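Local coordinates for protein glycosaminoglycan xylosylkinase (Hydra vulgaris, PDB 5XOM) that probably phosphorylates xylose in the linkage sugars of proteoglycans, as a secretory-pathway kinase of the Fam20 family with a protein-kinase-like fold, at residues Q84-Y89 with K95-L100; G91-A96 with G128-N133; V109-R114 with H294-K299; Y115-I120 with T205-L210; H132-A137 with K299-P304. All blocks are in the same frame, centred on the assembly; numbering follows the deposited sequence.

From the N terminus, interaction 1 closes a short hairpin between strands 82-86 and 96-100, at the edge of the five-stranded sheet of the N-terminal lobe. Interaction 2 joins the end of the hairpin loop to the segment leading into helix 132-144. Interaction 3 reaches much further, from strand 106-112 to the loop 294-299, and so crosses interaction 2. Interaction 4 joins the 115-120 turn to strand 205-212; it lies wholly within the span of interaction 3 but crosses interaction 2. Interaction 5 begins on the helix where interaction 2 ends, and crosses both 3 and 4. Interactions 3 and 5 thus bring the 294-304 loop to strand 106-112 and to helix 132-144.

Interaction 1: Q84-Y89 with K95-L100; sequences QATTGY and KAMFSL
Ala85 and Phe98 face each other in a beta hairpin formed by strands 82-86 and 96-100, the first two strands of the kinase-like N-terminal sheet; its loop probably takes the place of the glycine-rich loop of protein kinases. The pair is antiparallel and non-hydrogen-bonded, which lets the CA atoms come within 4.6 Å. Phe98 CB lies near the carbonyl oxygen of Gln84. CG of Phe98 is anti to its own carbonyl carbon (chi1 -65°), a turn that carries CD1 to 3.7 Å from Ala85 CB and CE1 almost as close, while the far side of the ring, at CE2, stacks against Phe110 of strand 106-112. A small methyl suits position 85 because the aromatic ring takes up the space on this face. On the other face Thr86 CG2 meets Met97 CB at 4.1 Å, a branched residue against a flexible one at a partly exposed edge. Thr86 and Met97 form a hydrogen-bonded pair: Thr86 N gives to Met97 O at 3.0 Å, and Met97 N gives to Thr86 O at 2.8 Å. Beyond the strand, Thr87 suits its place by prolonging the pairing: its OG1 donates to Lys95 O at 2.7 Å, nearly along the C=O axis.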
# COMPACT_ATOMS: atom_id res chain seq x y z
N GLN A 84 -13.81 25.99 8.58
CA GLN A 84 -15.21 26.40 8.44
C GLN A 84 -16.08 25.33 9.09
O GLN A 84 -15.69 24.17 9.18
CB GLN A 84 -15.64 26.56 6.98
CG GLN A 84 -14.70 27.36 6.09
CD GLN A 84 -14.70 28.84 6.42
OE1 GLN A 84 -15.59 29.33 7.12
NE2 GLN A 84 -13.70 29.56 5.92
N ALA A 85 -17.27 25.75 9.53
CA ALA A 85 -18.24 24.82 10.09
C ALA A 85 -19.65 25.30 9.78
O ALA A 85 -19.94 26.49 9.91
CB ALA A 85 -18.06 24.67 11.61
N THR A 86 -20.51 24.38 9.35
CA THR A 86 -21.90 24.72 9.07
C THR A 86 -22.80 23.51 9.29
O THR A 86 -22.35 22.45 9.74
CB THR A 86 -22.06 25.25 7.64
OG1 THR A 86 -23.42 25.68 7.44
CG2 THR A 86 -21.72 24.18 6.62
N THR A 87 -24.08 23.69 8.99
CA THR A 87 -25.08 22.65 9.13
C THR A 87 -26.22 22.96 8.16
O THR A 87 -26.36 24.09 7.69
CB THR A 87 -25.60 22.57 10.57
OG1 THR A 87 -26.31 21.34 10.76
CG2 THR A 87 -26.54 23.75 10.87
N GLY A 88 -27.02 21.94 7.84
CA GLY A 88 -27.99 22.04 6.77
C GLY A 88 -29.43 21.82 7.20
O GLY A 88 -29.71 21.29 8.29
N TYR A 89 -30.35 22.21 6.32
CA TYR A 89 -31.78 22.01 6.54
C TYR A 89 -32.24 20.65 6.06
O TYR A 89 -33.29 20.16 6.51
CB TYR A 89 -32.59 23.09 5.82
CG TYR A 89 -32.52 24.48 6.43
CD1 TYR A 89 -33.40 24.86 7.44
CD2 TYR A 89 -31.59 25.41 5.98
CE1 TYR A 89 -33.34 26.13 8.00
CE2 TYR A 89 -31.53 26.68 6.53
CZ TYR A 89 -32.41 27.03 7.54
OH TYR A 89 -32.35 28.30 8.09
N LYS A 95 -26.25 16.85 12.46
CA LYS A 95 -24.84 16.72 12.14
C LYS A 95 -24.32 18.10 11.77
O LYS A 95 -25.08 19.07 11.66
CB LYS A 95 -24.60 15.72 11.01
CG LYS A 95 -25.17 16.17 9.67
CD LYS A 95 -25.21 15.00 8.69
CE LYS A 95 -25.80 15.41 7.35
NZ LYS A 95 -25.91 14.24 6.43
N ALA A 96 -23.01 18.18 11.55
CA ALA A 96 -22.36 19.39 11.08
C ALA A 96 -21.42 19.02 9.94
O ALA A 96 -21.14 17.85 9.69
CB ALA A 96 -21.60 20.11 12.20
N MET A 97 -20.95 20.04 9.23
CA MET A 97 -19.98 19.85 8.16
C MET A 97 -18.77 20.73 8.47
O MET A 97 -18.92 21.93 8.71
CB MET A 97 -20.63 20.19 6.81
CG MET A 97 -19.84 19.86 5.55
SD MET A 97 -18.23 20.66 5.35
CE MET A 97 -18.67 22.11 4.42
N PHE A 98 -17.58 20.12 8.54
CA PHE A 98 -16.34 20.83 8.81
C PHE A 98 -15.47 20.88 7.56
O PHE A 98 -15.35 19.88 6.83
CB PHE A 98 -15.53 20.17 9.93
CG PHE A 98 -16.21 20.20 11.28
CD1 PHE A 98 -17.24 21.08 11.55
CD2 PHE A 98 -15.78 19.34 12.29
CE1 PHE A 98 -17.84 21.11 12.80
CE2 PHE A 98 -16.37 19.36 13.54
CZ PHE A 98 -17.40 20.24 13.80
N SER A 99 -14.84 22.02 7.32
CA SER A 99 -13.80 22.15 6.32
C SER A 99 -12.45 22.03 7.02
O SER A 99 -12.15 22.83 7.91
CB SER A 99 -13.90 23.49 5.59
OG SER A 99 -15.08 23.51 4.82
N LEU A 100 -11.65 21.03 6.63
CA LEU A 100 -10.33 20.86 7.22
C LEU A 100 -9.26 21.48 6.33
O LEU A 100 -9.32 21.41 5.09
CB LEU A 100 -10.01 19.39 7.46
CG LEU A 100 -11.08 18.62 8.22
CD1 LEU A 100 -10.73 17.14 8.26
CD2 LEU A 100 -11.30 19.21 9.62

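Interaction 2: G91-A96 with G128-N133; sequences GTQLKA and GYDRHN
Gln93 and Asp130 meet first through a hydrogen bond between side chain and backbone: Asp130 N donates to Gln93 OE1 at 3.2 Å. The N-H comes from above the side-chain amide, about 50° out of its carbonyl plane, so the bond is less than ideally directed. Glutamine suits this place because its side chain is long enough to hold out an acceptor, OE1, to the backbone of the incoming loop. At the other end of the same amide, Gln93 NE2 adds a weak extra bond to Thr92 OG1 at 3.1 Å. Van der Waals contact adds to this. Gln93 CG, anti to the carbonyl carbon (chi1 -65°), lies against the Asp130 carboxylate, 3.5 Å from OD1, and the bend at chi2 then turns the amide toward the Asp130 N-H; amide and carboxylate planes are only 23° apart. Gln93 OE1 also touches Tyr129 CA at 3.6 Å. In kinase terms, this contact brings the end of the hairpin loop, probably where kinases carry their glycine-rich loop, up to the residues that lead into the helix that probably corresponds to helix C; Arg131 is at its N-cap position. With an alanine here in place of the glutamine, the amide N-H of Asp130 would probably lose this acceptor and a gap would open beside the carboxylate. The charged groups are satisfied by other partners: Asp130 OD2 forms a salt bridge with Lys111, and Arg131 reaches back, NH1 to Tyr129 O at 2.7 Å, while its NE bonds Ser300 O.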
# COMPACT_ATOMS: atom_id res chain seq x y z
N GLY A 91 -32.21 16.52 5.46
CA GLY A 91 -31.90 15.33 6.22
C GLY A 91 -32.74 15.21 7.48
O GLY A 91 -33.51 16.09 7.86
N THR A 92 -32.57 14.06 8.12
CA THR A 92 -33.30 13.70 9.32
C THR A 92 -32.47 13.78 10.59
O THR A 92 -33.03 13.79 11.69
CB THR A 92 -33.82 12.26 9.18
OG1 THR A 92 -34.24 11.76 10.45
CG2 THR A 92 -32.71 11.36 8.63
N GLN A 93 -31.15 13.85 10.46
CA GLN A 93 -30.23 13.64 11.57
C GLN A 93 -29.44 14.91 11.86
O GLN A 93 -29.05 15.64 10.95
CB GLN A 93 -29.29 12.48 11.27
CG GLN A 93 -30.03 11.15 11.18
CD GLN A 93 -30.80 10.83 12.45
OE1 GLN A 93 -30.26 10.92 13.55
NE2 GLN A 93 -32.07 10.46 12.29
N LEU A 94 -29.18 15.15 13.14
CA LEU A 94 -28.35 16.29 13.53
C LEU A 94 -26.90 15.97 13.22
O LEU A 94 -26.37 14.93 13.64
CB LEU A 94 -28.54 16.61 15.01
CG LEU A 94 -27.61 17.68 15.58
CD1 LEU A 94 -27.74 18.95 14.76
CD2 LEU A 94 -27.98 17.96 17.03
N LYS A 95 -26.25 16.85 12.46
CA LYS A 95 -24.84 16.72 12.14
C LYS A 95 -24.32 18.10 11.77
O LYS A 95 -25.08 19.07 11.66
CB LYS A 95 -24.60 15.72 11.01
CG LYS A 95 -25.17 16.17 9.67
CD LYS A 95 -25.21 15.00 8.69
CE LYS A 95 -25.80 15.41 7.35
NZ LYS A 95 -25.91 14.24 6.43
N ALA A 96 -23.01 18.18 11.55
CA ALA A 96 -22.36 19.39 11.08
C ALA A 96 -21.42 19.02 9.94
O ALA A 96 -21.14 17.85 9.69
CB ALA A 96 -21.60 20.11 12.20
N GLY A 128 -33.90 5.75 16.74
CA GLY A 128 -32.92 6.54 17.45
C GLY A 128 -32.08 7.45 16.56
O GLY A 128 -32.24 7.53 15.34
N TYR A 129 -31.16 8.15 17.22
CA TYR A 129 -30.19 9.02 16.56
C TYR A 129 -29.06 8.22 15.94
O TYR A 129 -28.81 7.07 16.31
CB TYR A 129 -29.57 10.00 17.55
CG TYR A 129 -30.56 10.75 18.41
CD1 TYR A 129 -31.61 11.43 17.85
CD2 TYR A 129 -30.43 10.77 19.78
CE1 TYR A 129 -32.51 12.11 18.64
CE2 TYR A 129 -31.33 11.44 20.57
CZ TYR A 129 -32.37 12.11 20.00
OH TYR A 129 -33.28 12.80 20.78
N ASP A 130 -28.36 8.85 15.01
CA ASP A 130 -27.11 8.31 14.50
C ASP A 130 -26.12 8.11 15.66
O ASP A 130 -25.94 9.00 16.49
CB ASP A 130 -26.51 9.28 13.48
CG ASP A 130 -27.10 9.12 12.10
OD1 ASP A 130 -28.09 8.37 11.97
OD2 ASP A 130 -26.60 9.77 11.15
N ARG A 131 -25.48 6.94 15.69
CA ARG A 131 -24.43 6.65 16.67
C ARG A 131 -23.07 6.95 16.05
O ARG A 131 -22.66 6.30 15.07
CB ARG A 131 -24.46 5.20 17.15
CG ARG A 131 -25.48 4.90 18.25
CD ARG A 131 -26.91 4.99 17.76
NE ARG A 131 -27.28 3.78 17.07
CZ ARG A 131 -28.46 3.56 16.52
NH1 ARG A 131 -29.43 4.47 16.58
NH2 ARG A 131 -28.69 2.41 15.91
N HIS A 132 -22.36 7.91 16.62
CA HIS A 132 -21.05 8.30 16.09
C HIS A 132 -20.06 7.15 16.15
O HIS A 132 -19.24 6.98 15.24
CB HIS A 132 -20.51 9.50 16.86
CG HIS A 132 -20.00 9.15 18.22
ND1 HIS A 132 -20.79 8.57 19.19
CD2 HIS A 132 -18.77 9.27 18.77
CE1 HIS A 132 -20.08 8.37 20.28
NE2 HIS A 132 -18.84 8.78 20.06
N ASN A 133 -20.10 6.36 17.23
CA ASN A 133 -19.14 5.27 17.37
C ASN A 133 -19.44 4.15 16.40
O ASN A 133 -18.54 3.38 16.06
CB ASN A 133 -19.14 4.74 18.81
CG ASN A 133 -20.47 4.14 19.21
OD1 ASN A 133 -21.53 4.74 19.00
ND2 ASN A 133 -20.43 2.93 19.77

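Interaction 3: V109-R114 with H294-K299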
# COMPACT_ATOMS: atom_id res chain seq x y z
N VAL A 109 -18.10 15.19 7.21
CA VAL A 109 -19.31 15.18 8.04
C VAL A 109 -18.89 14.97 9.49
O VAL A 109 -18.01 14.15 9.78
CB VAL A 109 -20.27 14.08 7.57
CG1 VAL A 109 -21.49 13.98 8.50
CG2 VAL A 109 -20.70 14.31 6.12
N PHE A 110 -19.51 15.71 10.41
CA PHE A 110 -19.27 15.54 11.84
C PHE A 110 -20.53 15.02 12.52
O PHE A 110 -21.56 15.69 12.50
CB PHE A 110 -18.82 16.84 12.51
CG PHE A 110 -18.65 16.71 13.99
CD1 PHE A 110 -17.62 15.95 14.52
CD2 PHE A 110 -19.52 17.34 14.87
CE1 PHE A 110 -17.46 15.82 15.89
CE2 PHE A 110 -19.37 17.22 16.24
CZ PHE A 110 -18.33 16.45 16.75
N LYS A 111 -20.44 13.82 13.08
CA LYS A 111 -21.54 13.20 13.81
C LYS A 111 -21.26 13.22 15.30
O LYS A 111 -20.36 12.50 15.76
CB LYS A 111 -21.76 11.77 13.32
CG LYS A 111 -22.05 11.74 11.84
CD LYS A 111 -23.01 10.64 11.48
CE LYS A 111 -23.36 10.74 10.01
NZ LYS A 111 -24.02 9.51 9.53
N PRO A 112 -21.96 14.03 16.08
CA PRO A 112 -21.69 14.10 17.52
C PRO A 112 -22.18 12.86 18.26
O PRO A 112 -23.11 12.17 17.83
CB PRO A 112 -22.45 15.36 17.97
CG PRO A 112 -23.52 15.52 16.96
CD PRO A 112 -22.98 15.00 15.65
N LYS A 113 -21.54 12.60 19.39
CA LYS A 113 -22.03 11.60 20.34
C LYS A 113 -23.43 11.96 20.84
O LYS A 113 -23.71 13.11 21.19
CB LYS A 113 -21.06 11.50 21.51
CG LYS A 113 -21.57 10.67 22.67
CD LYS A 113 -20.59 10.70 23.83
CE LYS A 113 -21.31 10.47 25.14
NZ LYS A 113 -20.98 9.19 25.78
N ARG A 114 -24.32 10.96 20.86
CA ARG A 114 -25.69 11.14 21.32
C ARG A 114 -26.10 10.16 22.41
O ARG A 114 -27.15 10.37 23.04
CB ARG A 114 -26.68 11.00 20.15
CG ARG A 114 -26.28 11.78 18.92
CD ARG A 114 -26.36 13.26 19.15
NE ARG A 114 -27.59 13.63 19.81
CZ ARG A 114 -28.68 14.05 19.17
NH1 ARG A 114 -28.68 14.14 17.85
NH2 ARG A 114 -29.77 14.37 19.84
N HIS A 294 -20.78 1.90 1.18
CA HIS A 294 -21.24 1.85 2.56
C HIS A 294 -21.11 3.24 3.16
O HIS A 294 -20.21 3.56 3.95
CB HIS A 294 -20.46 0.82 3.35
CG HIS A 294 -20.65 -0.59 2.81
ND1 HIS A 294 -19.73 -1.62 3.06
CD2 HIS A 294 -21.65 -1.13 2.07
CE1 HIS A 294 -20.17 -2.71 2.48
NE2 HIS A 294 -21.32 -2.44 1.87
N LEU A 295 -22.05 4.10 2.78
CA LEU A 295 -22.07 5.49 3.21
C LEU A 295 -23.24 5.69 4.17
O LEU A 295 -24.34 5.15 3.95
CB LEU A 295 -22.16 6.41 1.99
CG LEU A 295 -22.29 7.91 2.21
CD1 LEU A 295 -21.05 8.37 2.94
CD2 LEU A 295 -22.37 8.59 0.84
N ASP A 296 -22.99 6.42 5.26
CA ASP A 296 -23.92 6.61 6.36
C ASP A 296 -24.29 5.27 7.00
O ASP A 296 -25.35 4.71 6.72
CB ASP A 296 -25.19 7.34 5.91
CG ASP A 296 -26.13 7.70 7.07
OD1 ASP A 296 -27.08 8.48 6.84
OD2 ASP A 296 -25.92 7.22 8.21
N ASN A 297 -23.42 4.77 7.87
CA ASN A 297 -23.63 3.50 8.55
C ASN A 297 -23.95 3.68 10.03
O ASN A 297 -23.79 2.74 10.81
CB ASN A 297 -22.40 2.60 8.37
CG ASN A 297 -21.94 2.52 6.93
OD1 ASN A 297 -22.74 2.26 6.03
ND2 ASN A 297 -20.65 2.74 6.70
N ALA A 298 -24.40 4.87 10.42
CA ALA A 298 -24.45 5.25 11.84
C ALA A 298 -25.67 4.70 12.58
O ALA A 298 -25.66 4.70 13.81
CB ALA A 298 -24.44 6.77 11.99
N LYS A 299 -26.70 4.23 11.88
CA LYS A 299 -27.86 3.71 12.58
C LYS A 299 -27.68 2.21 12.79
O LYS A 299 -28.43 1.35 12.31
CB LYS A 299 -29.14 4.03 11.82
CG LYS A 299 -30.37 4.03 12.72
CD LYS A 299 -30.66 5.41 13.28
CE LYS A 299 -31.22 6.31 12.20
NZ LYS A 299 -32.52 5.77 11.72
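Lys111 carries this contact, reaching from strand 106-112 to Asp296 and Ala298 of the 294-299 loop. Before it in the strand, Phe110 is turned to the other face of the sheet, where it packs on Met206 and Leu210. Lys111 leaves the backbone with CG anti to the carbonyl carbon (chi1 -58°), bends at chi2, and then runs straight to its amine. CD passes 4.2 Å from Ala298 CB, and NZ lies 3.7 Å from the same methyl. The small side chain of Ala298 leaves room for the lysine beside it. NZ ends in a salt bridge to Asp296 OD2, at a rather long 3.3 Å, the side chains crossing at about a right angle. Beyond Lys111 the backbone of Lys113 still pairs with Glu207. The closer partner of Lys111 NZ is Glu135 on helix 132-144, with Asp130 before that helix a further acid; a long, flexible cation suits a place among acids of helix and loop. The Lys111-Glu135 bridge matches the strand-lysine to helix-C-glutamate pair of protein kinases, and Asp296 probably stands where they have the DFG aspartate. The lysine thus sits between strand 205-212 beside it in the sheet, helix 132-144 packed over it, and the loop after strand 289-292.

Interaction 4: Y115-I120 with T205-L210; sequences YSRNKI and TMEGAL
Arg117 and Glu207 approach each other from opposite directions and meet end-on. Both terminal nitrogens of the guanidinium point at a single carboxylate oxygen: NH2 is 2.8 Å from Glu207 OE1, and NH1 is 2.9 Å from that same OE1. The oxygen lies in the guanidinium plane, at its edge, but the carboxylate is turned nearly perpendicular to that plane, 83° away. This is therefore a forked salt bridge to one atom, not the flat two-to-two pairing in which each nitrogen has its own oxygen. NH1 meets the syn lone pair of OE1, on the side of the other oxygen, whereas NH2 comes from the same syn side but well out of the carboxylate plane. Glu207 reaches out with CG anti to its backbone N (chi1 178°) and an extended chain beyond; Arg117 instead bends at chi2 (-74°) to bring its flat end round from the loop. A long acid and a long base suit these places, because the backbones lie far apart. Arg117 sits in a type I turn, Ser116 to Lys119, closed by Lys119 N to Ser116 O at 3.2 Å. Its NE also bonds the backbone oxygen of Pro354, which is likely to limit rotation of the guanidinium. Glu207 OE1 takes a further hydrogen bond from His132 NE2, so three N-H groups converge on it and probably favour its charge. The contact ties the strand that, by the 1-2-3-5-4 order, matches the fifth of the kinase N-lobe sheet to the linker from the third strand to the probable helix C.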
# COMPACT_ATOMS: atom_id res chain seq x y z
N TYR A 115 -25.34 9.09 22.64
CA TYR A 115 -25.70 8.05 23.59
C TYR A 115 -24.46 7.61 24.33
O TYR A 115 -23.33 7.79 23.86
CB TYR A 115 -26.30 6.81 22.91
CG TYR A 115 -27.59 7.00 22.13
CD1 TYR A 115 -28.79 7.22 22.79
CD2 TYR A 115 -27.60 6.93 20.76
CE1 TYR A 115 -29.97 7.37 22.08
CE2 TYR A 115 -28.77 7.08 20.04
CZ TYR A 115 -29.95 7.30 20.70
OH TYR A 115 -31.12 7.45 19.99
N SER A 116 -24.67 6.99 25.49
CA SER A 116 -23.61 6.23 26.13
C SER A 116 -23.26 5.00 25.30
O SER A 116 -24.07 4.50 24.51
CB SER A 116 -24.02 5.78 27.53
OG SER A 116 -24.40 6.89 28.33
N ARG A 117 -22.05 4.47 25.54
CA ARG A 117 -21.62 3.28 24.81
C ARG A 117 -22.50 2.08 25.11
O ARG A 117 -22.67 1.21 24.26
CB ARG A 117 -20.19 2.90 25.17
CG ARG A 117 -19.16 3.87 24.66
CD ARG A 117 -18.95 3.75 23.13
NE ARG A 117 -17.71 4.41 22.78
CZ ARG A 117 -17.61 5.72 22.63
NH1 ARG A 117 -18.67 6.51 22.76
NH2 ARG A 117 -16.43 6.25 22.33
N ASN A 118 -23.10 2.03 26.30
CA ASN A 118 -23.87 0.87 26.70
C ASN A 118 -25.37 1.07 26.57
O ASN A 118 -26.14 0.26 27.09
CB ASN A 118 -23.50 0.46 28.12
CG ASN A 118 -23.86 1.51 29.14
OD1 ASN A 118 -24.14 2.66 28.80
ND2 ASN A 118 -23.85 1.13 30.41
N LYS A 119 -25.81 2.13 25.89
CA LYS A 119 -27.24 2.31 25.66
C LYS A 119 -27.81 1.17 24.84
O LYS A 119 -27.24 0.79 23.81
CB LYS A 119 -27.49 3.64 24.94
CG LYS A 119 -28.97 3.95 24.74
CD LYS A 119 -29.65 4.14 26.09
CE LYS A 119 -30.94 4.96 26.00
NZ LYS A 119 -32.11 4.16 25.56
N ILE A 120 -28.95 0.65 25.27
CA ILE A 120 -29.71 -0.35 24.53
C ILE A 120 -30.85 0.39 23.86
O ILE A 120 -31.70 0.98 24.54
CB ILE A 120 -30.25 -1.46 25.45
CG1 ILE A 120 -29.14 -2.14 26.26
CG2 ILE A 120 -30.96 -2.51 24.63
CD1 ILE A 120 -27.93 -2.56 25.48
N THR A 205 -16.08 20.29 25.37
CA THR A 205 -15.40 19.27 24.57
C THR A 205 -16.43 18.26 24.07
O THR A 205 -17.03 17.53 24.87
CB THR A 205 -14.31 18.58 25.39
OG1 THR A 205 -13.39 19.58 25.86
CG2 THR A 205 -13.55 17.55 24.55
N MET A 206 -16.63 18.21 22.75
CA MET A 206 -17.64 17.33 22.18
C MET A 206 -16.99 16.19 21.42
O MET A 206 -16.21 16.42 20.48
CB MET A 206 -18.61 18.11 21.29
CG MET A 206 -19.65 17.25 20.61
SD MET A 206 -20.63 18.17 19.43
CE MET A 206 -22.00 18.65 20.43
N GLU A 207 -17.31 14.97 21.83
CA GLU A 207 -16.87 13.76 21.16
C GLU A 207 -17.73 13.50 19.93
O GLU A 207 -18.95 13.69 19.96
CB GLU A 207 -16.96 12.58 22.13
CG GLU A 207 -16.57 11.22 21.58
CD GLU A 207 -16.85 10.09 22.56
OE1 GLU A 207 -17.19 8.97 22.11
OE2 GLU A 207 -16.75 10.31 23.79
N GLY A 208 -17.10 13.06 18.85
CA GLY A 208 -17.85 12.71 17.66
C GLY A 208 -16.99 11.97 16.65
O GLY A 208 -15.83 11.65 16.92
N ALA A 209 -17.59 11.71 15.49
CA ALA A 209 -16.93 11.03 14.39
C ALA A 209 -16.88 11.94 13.18
O ALA A 209 -17.84 12.66 12.89
CB ALA A 209 -17.66 9.72 14.03
N LEU A 210 -15.75 11.93 12.47
CA LEU A 210 -15.57 12.66 11.23
C LEU A 210 -15.54 11.67 10.07
O LEU A 210 -14.80 10.69 10.12
CB LEU A 210 -14.27 13.48 11.25
CG LEU A 210 -14.20 14.82 12.01
CD1 LEU A 210 -14.49 14.65 13.48
CD2 LEU A 210 -12.83 15.44 11.83

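Interaction 5: H132-A137 with K299-P304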
# COMPACT_ATOMS: atom_id res chain seq x y z
N HIS A 132 -22.36 7.91 16.62
CA HIS A 132 -21.05 8.30 16.09
C HIS A 132 -20.06 7.15 16.15
O HIS A 132 -19.24 6.98 15.24
CB HIS A 132 -20.51 9.50 16.86
CG HIS A 132 -20.00 9.15 18.22
ND1 HIS A 132 -20.79 8.57 19.19
CD2 HIS A 132 -18.77 9.27 18.77
CE1 HIS A 132 -20.08 8.37 20.28
NE2 HIS A 132 -18.84 8.78 20.06
N ASN A 133 -20.10 6.36 17.23
CA ASN A 133 -19.14 5.27 17.37
C ASN A 133 -19.44 4.15 16.40
O ASN A 133 -18.54 3.38 16.06
CB ASN A 133 -19.14 4.74 18.81
CG ASN A 133 -20.47 4.14 19.21
OD1 ASN A 133 -21.53 4.74 19.00
ND2 ASN A 133 -20.43 2.93 19.77
N ALA A 134 -20.69 4.05 15.94
CA ALA A 134 -21.04 3.05 14.94
C ALA A 134 -20.37 3.34 13.61
O ALA A 134 -19.95 2.40 12.91
CB ALA A 134 -22.56 2.97 14.78
N GLU A 135 -20.27 4.62 13.23
CA GLU A 135 -19.58 4.96 11.99
C GLU A 135 -18.13 4.51 12.03
O GLU A 135 -17.60 3.99 11.04
CB GLU A 135 -19.64 6.48 11.72
CG GLU A 135 -21.02 7.02 11.35
CD GLU A 135 -21.40 6.82 9.88
OE1 GLU A 135 -20.78 5.99 9.17
OE2 GLU A 135 -22.35 7.50 9.43
N ILE A 136 -17.46 4.71 13.17
CA ILE A 136 -16.07 4.28 13.31
C ILE A 136 -15.95 2.77 13.19
O ILE A 136 -15.12 2.25 12.44
CB ILE A 136 -15.49 4.79 14.64
CG1 ILE A 136 -15.52 6.31 14.68
CG2 ILE A 136 -14.06 4.28 14.83
CD1 ILE A 136 -15.33 6.88 16.05
N ALA A 137 -16.79 2.04 13.93
CA ALA A 137 -16.73 0.59 13.90
C ALA A 137 -17.08 0.04 12.52
O ALA A 137 -16.43 -0.89 12.03
CB ALA A 137 -17.65 -0.00 14.97
N LYS A 299 -26.70 4.23 11.88
CA LYS A 299 -27.86 3.71 12.58
C LYS A 299 -27.68 2.21 12.79
O LYS A 299 -28.43 1.35 12.31
CB LYS A 299 -29.14 4.03 11.82
CG LYS A 299 -30.37 4.03 12.72
CD LYS A 299 -30.66 5.41 13.28
CE LYS A 299 -31.22 6.31 12.20
NZ LYS A 299 -32.52 5.77 11.72
N SER A 300 -26.66 1.91 13.57
CA SER A 300 -26.23 0.55 13.81
C SER A 300 -25.69 0.46 15.23
O SER A 300 -25.58 1.47 15.94
CB SER A 300 -25.21 0.11 12.75
OG SER A 300 -24.09 0.98 12.73
N PHE A 301 -25.37 -0.76 15.65
CA PHE A 301 -24.92 -1.04 17.02
C PHE A 301 -25.83 -0.36 18.04
O PHE A 301 -25.37 0.28 18.99
CB PHE A 301 -23.45 -0.64 17.21
CG PHE A 301 -22.50 -1.41 16.33
CD1 PHE A 301 -22.16 -2.73 16.63
CD2 PHE A 301 -21.92 -0.82 15.21
CE1 PHE A 301 -21.28 -3.45 15.83
CE2 PHE A 301 -21.03 -1.53 14.40
CZ PHE A 301 -20.72 -2.85 14.71
N GLY A 302 -27.14 -0.50 17.84
CA GLY A 302 -28.12 0.02 18.78
C GLY A 302 -28.50 -0.99 19.84
O GLY A 302 -28.84 -0.60 20.96
N ASN A 303 -28.44 -2.30 19.52
CA ASN A 303 -28.81 -3.32 20.50
C ASN A 303 -27.97 -4.57 20.27
O ASN A 303 -28.11 -5.24 19.24
CB ASN A 303 -30.31 -3.65 20.44
CG ASN A 303 -30.74 -4.70 21.48
OD1 ASN A 303 -29.93 -5.47 22.01
ND2 ASN A 303 -32.01 -4.64 21.85
N PRO A 304 -27.09 -4.92 21.21
CA PRO A 304 -26.19 -6.06 21.00
C PRO A 304 -26.86 -7.41 21.23
O PRO A 304 -26.20 -8.44 21.04
CB PRO A 304 -25.11 -5.81 22.06
CG PRO A 304 -25.87 -5.15 23.18
CD PRO A 304 -26.90 -4.28 22.52
O HOH W 1 -23.05 1.46 20.59
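The ring of Phe301 sets its edge against the methyl of Ala134, which lies near the ring plane 3.9 Å from CD2. Nearly one turn further along the helix, Ala137 CB touches the same ring obliquely, 3.8 Å from CE2. Two alanines three residues apart suit this face of helix 132-144, because short side chains let an aromatic ring come close to the helix backbone. The ring is steered there with CG anti to the carbonyl carbon (chi1 -63°), and Ile273 of helix 259-273 packs on it as well. Beside it Ser300 OG presses on Ala134 CB at 3.2 Å, while making its hydrogen bond to Asn297 O. A serine here in place of the phenylalanine would probably open a gap against both alanine methyls and beside Ile273. The helix probably corresponds to helix C of protein kinases, and the loop to the chain just after their DFG motif. No direct hydrogen bond crosses here; one water accepts from Asn133 ND2 at 3.1 Å and donates to Phe301 O at 3.1 Å. The chemistry implies a joint that depends on fit between buried apolar surfaces, with a single water bridging the polar atoms at its side.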